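Local coordinates for protein catalase (Pseudomonas syringae, PDB 1M7S) that breaks down hydrogen peroxide into water and oxygen with the help of heme, protecting the cell from the toxic effects of the peroxide, at residues 155-160 with 437-442; 170-174 with 418-422. One frame throughout, in Å; residues are numbered along the deposited sequence.

Interaction 1: 155-160 with 437-442; sequences DSRRFD and SLADTL. Unlike the reference sequence in segment 437-442: Leu442 (reference His).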
loop_
_atom_site.group_PDB
_atom_site.type_symbol
_atom_site.label_atom_id
_atom_site.label_comp_id
_atom_site.label_asym_id
_atom_site.label_seq_id
_atom_site.Cartn_x
_atom_site.Cartn_y
_atom_site.Cartn_z
ATOM N N ASP A 155 6.640 0.400 -32.969
ATOM C CA ASP A 155 8.088 0.227 -33.002
ATOM C C ASP A 155 8.877 1.420 -33.492
ATOM O O ASP A 155 10.071 1.470 -33.124
ATOM C CB ASP A 155 8.467 -1.033 -33.762
ATOM C CG ASP A 155 7.804 -2.306 -33.288
ATOM O OD1 ASP A 155 7.255 -2.457 -32.163
ATOM O OD2 ASP A 155 7.811 -3.265 -34.122
ATOM N N SER A 156 8.275 2.501 -33.993
ATOM C CA SER A 156 9.045 3.707 -34.253
ATOM C C SER A 156 9.689 4.212 -32.974
ATOM O O SER A 156 10.698 4.941 -33.087
ATOM C CB SER A 156 8.112 4.725 -34.960
ATOM O OG SER A 156 7.136 5.166 -34.011
ATOM N N ARG A 157 9.070 4.003 -31.808
ATOM C CA ARG A 157 9.561 4.499 -30.546
ATOM C C ARG A 157 10.876 3.837 -30.131
ATOM O O ARG A 157 11.811 4.557 -29.783
ATOM C CB ARG A 157 8.475 4.325 -29.454
ATOM C CG ARG A 157 7.154 5.059 -29.765
ATOM C CD ARG A 157 6.047 4.919 -28.725
ATOM N NE ARG A 157 6.519 5.396 -27.447
ATOM C CZ ARG A 157 7.030 4.707 -26.420
ATOM N NH1 ARG A 157 7.065 3.389 -26.507
ATOM N NH2 ARG A 157 7.478 5.336 -25.354
ATOM N N ARG A 158 10.960 2.513 -30.220
ATOM C CA ARG A 158 12.220 1.844 -29.844
ATOM C C ARG A 158 13.338 2.224 -30.831
ATOM O O ARG A 158 14.484 2.303 -30.390
ATOM C CB ARG A 158 12.060 0.326 -29.806
ATOM C CG ARG A 158 11.901 -0.423 -31.131
ATOM C CD ARG A 158 11.661 -1.917 -30.942
ATOM N NE ARG A 158 10.487 -2.229 -30.129
ATOM C CZ ARG A 158 10.021 -3.454 -29.890
ATOM N NH1 ARG A 158 8.964 -3.643 -29.088
ATOM N NH2 ARG A 158 10.579 -4.487 -30.497
ATOM N N PHE A 159 12.969 2.548 -32.076
ATOM C CA PHE A 159 14.060 2.853 -33.024
ATOM C C PHE A 159 14.518 4.291 -32.971
ATOM O O PHE A 159 15.694 4.557 -33.240
ATOM C CB PHE A 159 13.803 2.365 -34.445
ATOM C CG PHE A 159 13.714 0.852 -34.513
ATOM C CD1 PHE A 159 12.556 0.248 -34.912
ATOM C CD2 PHE A 159 14.848 0.097 -34.188
ATOM C CE1 PHE A 159 12.472 -1.144 -34.985
ATOM C CE2 PHE A 159 14.768 -1.294 -34.258
ATOM C CZ PHE A 159 13.591 -1.921 -34.663
ATOM N N ASP A 160 13.703 5.189 -32.460
ATOM C CA ASP A 160 14.154 6.543 -32.137
ATOM C C ASP A 160 15.181 6.398 -31.008
ATOM O O ASP A 160 16.342 6.862 -31.081
ATOM C CB ASP A 160 12.924 7.350 -31.674
ATOM C CG ASP A 160 13.223 8.710 -31.087
ATOM O OD1 ASP A 160 14.282 9.260 -31.438
ATOM O OD2 ASP A 160 12.401 9.231 -30.297
ATOM N N SER A 437 9.574 -4.354 -38.916
ATOM C CA SER A 437 9.493 -3.572 -37.664
ATOM C C SER A 437 9.988 -2.148 -37.760
ATOM O O SER A 437 9.501 -1.205 -37.134
ATOM C CB SER A 437 10.227 -4.338 -36.556
ATOM O OG SER A 437 10.171 -3.618 -35.321
ATOM N N LEU A 438 11.029 -1.887 -38.568
ATOM C CA LEU A 438 11.666 -0.623 -38.744
ATOM C C LEU A 438 11.012 0.249 -39.814
ATOM O O LEU A 438 11.316 1.448 -39.870
ATOM C CB LEU A 438 13.078 -0.920 -39.292
ATOM C CG LEU A 438 14.365 -0.421 -38.675
ATOM C CD1 LEU A 438 15.527 -0.495 -39.698
ATOM C CD2 LEU A 438 14.284 0.937 -38.014
ATOM N N ALA A 439 10.141 -0.316 -40.632
ATOM C CA ALA A 439 9.630 0.385 -41.823
ATOM C C ALA A 439 8.967 1.712 -41.533
ATOM O O ALA A 439 9.140 2.648 -42.352
ATOM C CB ALA A 439 8.652 -0.487 -42.609
ATOM N N ASP A 440 8.239 1.844 -40.408
ATOM C CA ASP A 440 7.652 3.187 -40.259
ATOM C C ASP A 440 8.370 4.074 -39.266
ATOM O O ASP A 440 7.740 4.968 -38.712
ATOM C CB ASP A 440 6.163 3.065 -39.952
ATOM C CG ASP A 440 5.848 2.474 -38.620
ATOM O OD1 ASP A 440 6.788 2.012 -37.926
ATOM O OD2 ASP A 440 4.665 2.475 -38.199
ATOM N N THR A 441 9.653 3.879 -39.010
ATOM C CA THR A 441 10.443 4.736 -38.139
ATOM C C THR A 441 10.778 6.028 -38.903
ATOM O O THR A 441 10.877 5.975 -40.139
ATOM C CB THR A 441 11.724 3.967 -37.755
ATOM O OG1 THR A 441 11.264 2.836 -36.943
ATOM C CG2 THR A 441 12.800 4.753 -37.075
ATOM N N LEU A 442 10.890 7.122 -38.193
ATOM C CA LEU A 442 11.281 8.419 -38.757
ATOM C C LEU A 442 12.562 8.206 -39.578
ATOM O O LEU A 442 13.475 7.467 -39.190
ATOM C CB LEU A 442 11.512 9.417 -37.630
ATOM C CG LEU A 442 12.820 9.080 -36.864
ATOM C CD1 LEU A 442 13.900 10.043 -37.286
ATOM C CD2 LEU A 442 12.785 8.957 -35.373
#
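The Phe159 ring stands between the two segments with Leu438 on one face and, on the opposite face, CG of its own neighbour Arg158. Leu438 supplies a CH-pi contact: its CD2 lies 3.8 Å from the centroid of the Phe159 ring, 22° off the normal and displaced toward the CG-CD1 side. At the ring edge, in plane, Ser437 OG lies 3.4 Å from Phe159 CE1. Thr441 meets the base of the ring instead, with OG1 obliquely placed 3.5 Å from Phe159 CD1 and CG2 against CB. With CB of Phe159 already pointing at the other segment, a CG anti to the carbonyl carbon (chi1 -64°) places the ring there.

One hydrogen bond crosses the contact. Ser437 OG donates to Asp155 OD2 at 2.7 Å, arriving from above the carboxylate plane, 40° out of it; the same hydroxyl is also bonded to Tyr176 OH, so two polar partners fix it beside the ring. Asp155 OD1 lies over one face of the Arg158 guanidinium, a long ion pair in which no N-H points at the oxygen. A type I turn from Leu438 to Thr441, closed by Thr441 N to Leu438 O and joined by a weak bond from Thr441 OG1 to the same oxygen, carries Thr441 to the helix, its CA 4.3 Å from CA of Ser156.

Leu442 CD2 touches CB of Asp160, whose carboxylate is bonded to Tyr376, Ser379 and Arg380 of the second subunit; Arg157 also bonds to Gly373 of that subunit. In the alpha-helical part of the catalase fold, the contact holds C-terminal helices against helix 155-163: the end of 424-438 and the turn into 443-456, whose Met449 touches Phe159 and Leu438, while Tyr176 of helix 169-176 also packs on Phe159.

Interaction 2: 170-174 with 418-422; sequences RTLTL and LYRSY. Unlike the reference sequence in segment 418-422: Tyr419 (reference Phe).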
loop_
_atom_site.group_PDB
_atom_site.type_symbol
_atom_site.label_atom_id
_atom_site.label_comp_id
_atom_site.label_asym_id
_atom_site.label_seq_id
_atom_site.Cartn_x
_atom_site.Cartn_y
_atom_site.Cartn_z
ATOM N N ARG A 170 24.000 -5.960 -31.524
ATOM C CA ARG A 170 24.068 -7.451 -31.452
ATOM C C ARG A 170 22.779 -8.017 -30.878
ATOM O O ARG A 170 22.223 -8.987 -31.419
ATOM C CB ARG A 170 25.282 -7.781 -30.542
ATOM C CG ARG A 170 25.543 -9.305 -30.481
ATOM C CD ARG A 170 26.450 -9.642 -29.273
ATOM N NE ARG A 170 26.847 -11.038 -29.495
ATOM C CZ ARG A 170 26.188 -12.193 -29.365
ATOM N NH1 ARG A 170 24.992 -12.311 -28.824
ATOM N NH2 ARG A 170 26.855 -13.277 -29.776
ATOM N N THR A 171 22.265 -7.488 -29.780
ATOM C CA THR A 171 21.048 -8.068 -29.200
ATOM C C THR A 171 19.794 -7.803 -30.008
ATOM O O THR A 171 18.876 -8.641 -30.027
ATOM C CB THR A 171 20.904 -7.738 -27.705
ATOM O OG1 THR A 171 22.207 -8.093 -27.137
ATOM C CG2 THR A 171 19.821 -8.543 -27.024
ATOM N N LEU A 172 19.656 -6.688 -30.738
ATOM C CA LEU A 172 18.539 -6.524 -31.652
ATOM C C LEU A 172 18.608 -7.550 -32.774
ATOM O O LEU A 172 17.584 -8.011 -33.277
ATOM C CB LEU A 172 18.577 -5.110 -32.303
ATOM C CG LEU A 172 18.210 -4.037 -31.269
ATOM C CD1 LEU A 172 18.583 -2.687 -31.876
ATOM C CD2 LEU A 172 16.719 -4.183 -30.956
ATOM N N THR A 173 19.788 -7.995 -33.152
ATOM C CA THR A 173 19.947 -9.057 -34.179
ATOM C C THR A 173 19.392 -10.345 -33.610
ATOM O O THR A 173 18.580 -11.015 -34.286
ATOM C CB THR A 173 21.451 -9.213 -34.512
ATOM O OG1 THR A 173 21.836 -7.984 -35.126
ATOM C CG2 THR A 173 21.799 -10.352 -35.460
ATOM N N LEU A 174 19.649 -10.661 -32.334
ATOM C CA LEU A 174 19.013 -11.853 -31.771
ATOM C C LEU A 174 17.484 -11.724 -31.695
ATOM O O LEU A 174 16.691 -12.600 -32.019
ATOM C CB LEU A 174 19.470 -12.045 -30.287
ATOM C CG LEU A 174 20.916 -12.494 -30.100
ATOM C CD1 LEU A 174 21.231 -12.525 -28.590
ATOM C CD2 LEU A 174 21.202 -13.894 -30.662
ATOM N N LEU A 418 27.482 -12.924 -35.571
ATOM C CA LEU A 418 26.187 -13.573 -35.410
ATOM C C LEU A 418 25.392 -13.691 -36.690
ATOM O O LEU A 418 24.969 -14.831 -37.056
ATOM C CB LEU A 418 25.432 -12.799 -34.312
ATOM C CG LEU A 418 24.129 -13.367 -33.808
ATOM C CD1 LEU A 418 24.383 -14.755 -33.215
ATOM C CD2 LEU A 418 23.582 -12.446 -32.694
ATOM N N TYR A 419 25.271 -12.611 -37.455
ATOM C CA TYR A 419 24.592 -12.583 -38.736
ATOM C C TYR A 419 25.189 -13.608 -39.695
ATOM O O TYR A 419 24.467 -14.449 -40.255
ATOM C CB TYR A 419 24.730 -11.196 -39.445
ATOM C CG TYR A 419 23.983 -11.135 -40.757
ATOM C CD1 TYR A 419 22.626 -11.013 -40.863
ATOM C CD2 TYR A 419 24.704 -11.278 -41.964
ATOM C CE1 TYR A 419 21.941 -11.010 -42.064
ATOM C CE2 TYR A 419 24.054 -11.272 -43.168
ATOM C CZ TYR A 419 22.692 -11.138 -43.225
ATOM O OH TYR A 419 22.052 -11.140 -44.462
ATOM N N ARG A 420 26.509 -13.625 -39.808
ATOM C CA ARG A 420 27.202 -14.543 -40.694
ATOM C C ARG A 420 27.113 -16.002 -40.280
ATOM O O ARG A 420 27.306 -16.889 -41.151
ATOM C CB ARG A 420 28.688 -14.179 -40.840
ATOM C CG ARG A 420 28.866 -12.933 -41.708
ATOM C CD ARG A 420 30.343 -12.649 -41.917
ATOM N NE ARG A 420 30.903 -11.945 -40.809
ATOM C CZ ARG A 420 30.787 -10.703 -40.406
ATOM N NH1 ARG A 420 30.061 -9.773 -41.037
ATOM N NH2 ARG A 420 31.459 -10.370 -39.316
ATOM N N SER A 421 26.856 -16.284 -39.020
ATOM C CA SER A 421 26.672 -17.628 -38.522
ATOM C C SER A 421 25.288 -18.211 -38.853
ATOM O O SER A 421 25.037 -19.410 -38.735
ATOM C CB SER A 421 26.880 -17.617 -36.992
ATOM O OG SER A 421 25.723 -17.174 -36.295
ATOM N N TYR A 422 24.324 -17.364 -39.243
ATOM C CA TYR A 422 22.976 -17.818 -39.515
ATOM C C TYR A 422 22.826 -18.510 -40.870
ATOM O O TYR A 422 23.564 -18.205 -41.817
ATOM C CB TYR A 422 22.028 -16.617 -39.508
ATOM C CG TYR A 422 21.685 -16.073 -38.142
ATOM C CD1 TYR A 422 21.373 -14.724 -38.037
ATOM C CD2 TYR A 422 21.705 -16.849 -37.003
ATOM C CE1 TYR A 422 21.060 -14.189 -36.786
ATOM C CE2 TYR A 422 21.377 -16.325 -35.762
ATOM C CZ TYR A 422 21.050 -14.973 -35.684
ATOM O OH TYR A 422 20.732 -14.455 -34.448
#
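Leu418 meets Arg170, Thr173 and Leu174 mainly through its CD2 methyl, and the contact is mainly apolar. The tightest pair is Leu174 CD2 with Leu418 CD2 at 3.4 Å, closer than usual for two carbons; the two side chains cross at about a right angle. Thr173 CG2 lies 3.9 Å from Leu418 CD2, the side chains sliding past each other in opposite directions. With CB of Leu418 already pointing at the other segment, a CG anti to the backbone N (chi1 -172°) places CD2 there. Tyr422, just beyond the helix end, also touches the other segment: Leu174 CD2 is 3.9 Å from Tyr422 OH, and Thr173 CG2 approaches the ring obliquely, 4.1 Å from Tyr422 CE1.

Among flat groups, the Arg170 guanidinium receives Leu418 CD2 over one face, 4.1 Å above the plane and toward its rim, while its NH1 is bonded to Thr128. The Tyr422 ring carries Leu418 O over the centre of one face.

No hydrogen bond joins the segments. Ser421 OG donates to a lone pair of Leu418 O at 2.6 Å, in the carbonyl plane, tying together the last turn of its helix. Thr173 OG1 turns to Thr169 O and Tyr460 OH, which leaves its methyl to face Leu418.

This buried contact, touched by no other chain, holds the end of C-terminal helix 413-421 against helix 169-176 in the alpha-helical part of the fold. Helix 424-438 also touches this region, through Leu430 on Tyr419 and Tyr422 and Phe434 on Leu172, and Leu174 packs on Phe126, in the loop that follows strand 117-124.

Both interactions join consecutive helices from the earlier part of the chain, 155-163 and 169-176, to consecutive helices near its end, 413-421 and 424-438. Interaction 2 is nested within the loop closed by interaction 1, so the later helix of the first pair meets the earlier one of the second. Their centres are about 19 Å apart and their nearest atoms about 5 Å apart, without touching. Together they fasten the C-terminal helical region to helices of the main catalase region. Interaction 1 touches the second subunit; interaction 2 lies nearer the active site, the side chain of Leu174 being about 9 Å from that of Asn124, a predicted active-site residue, and about 11 Å from a heme.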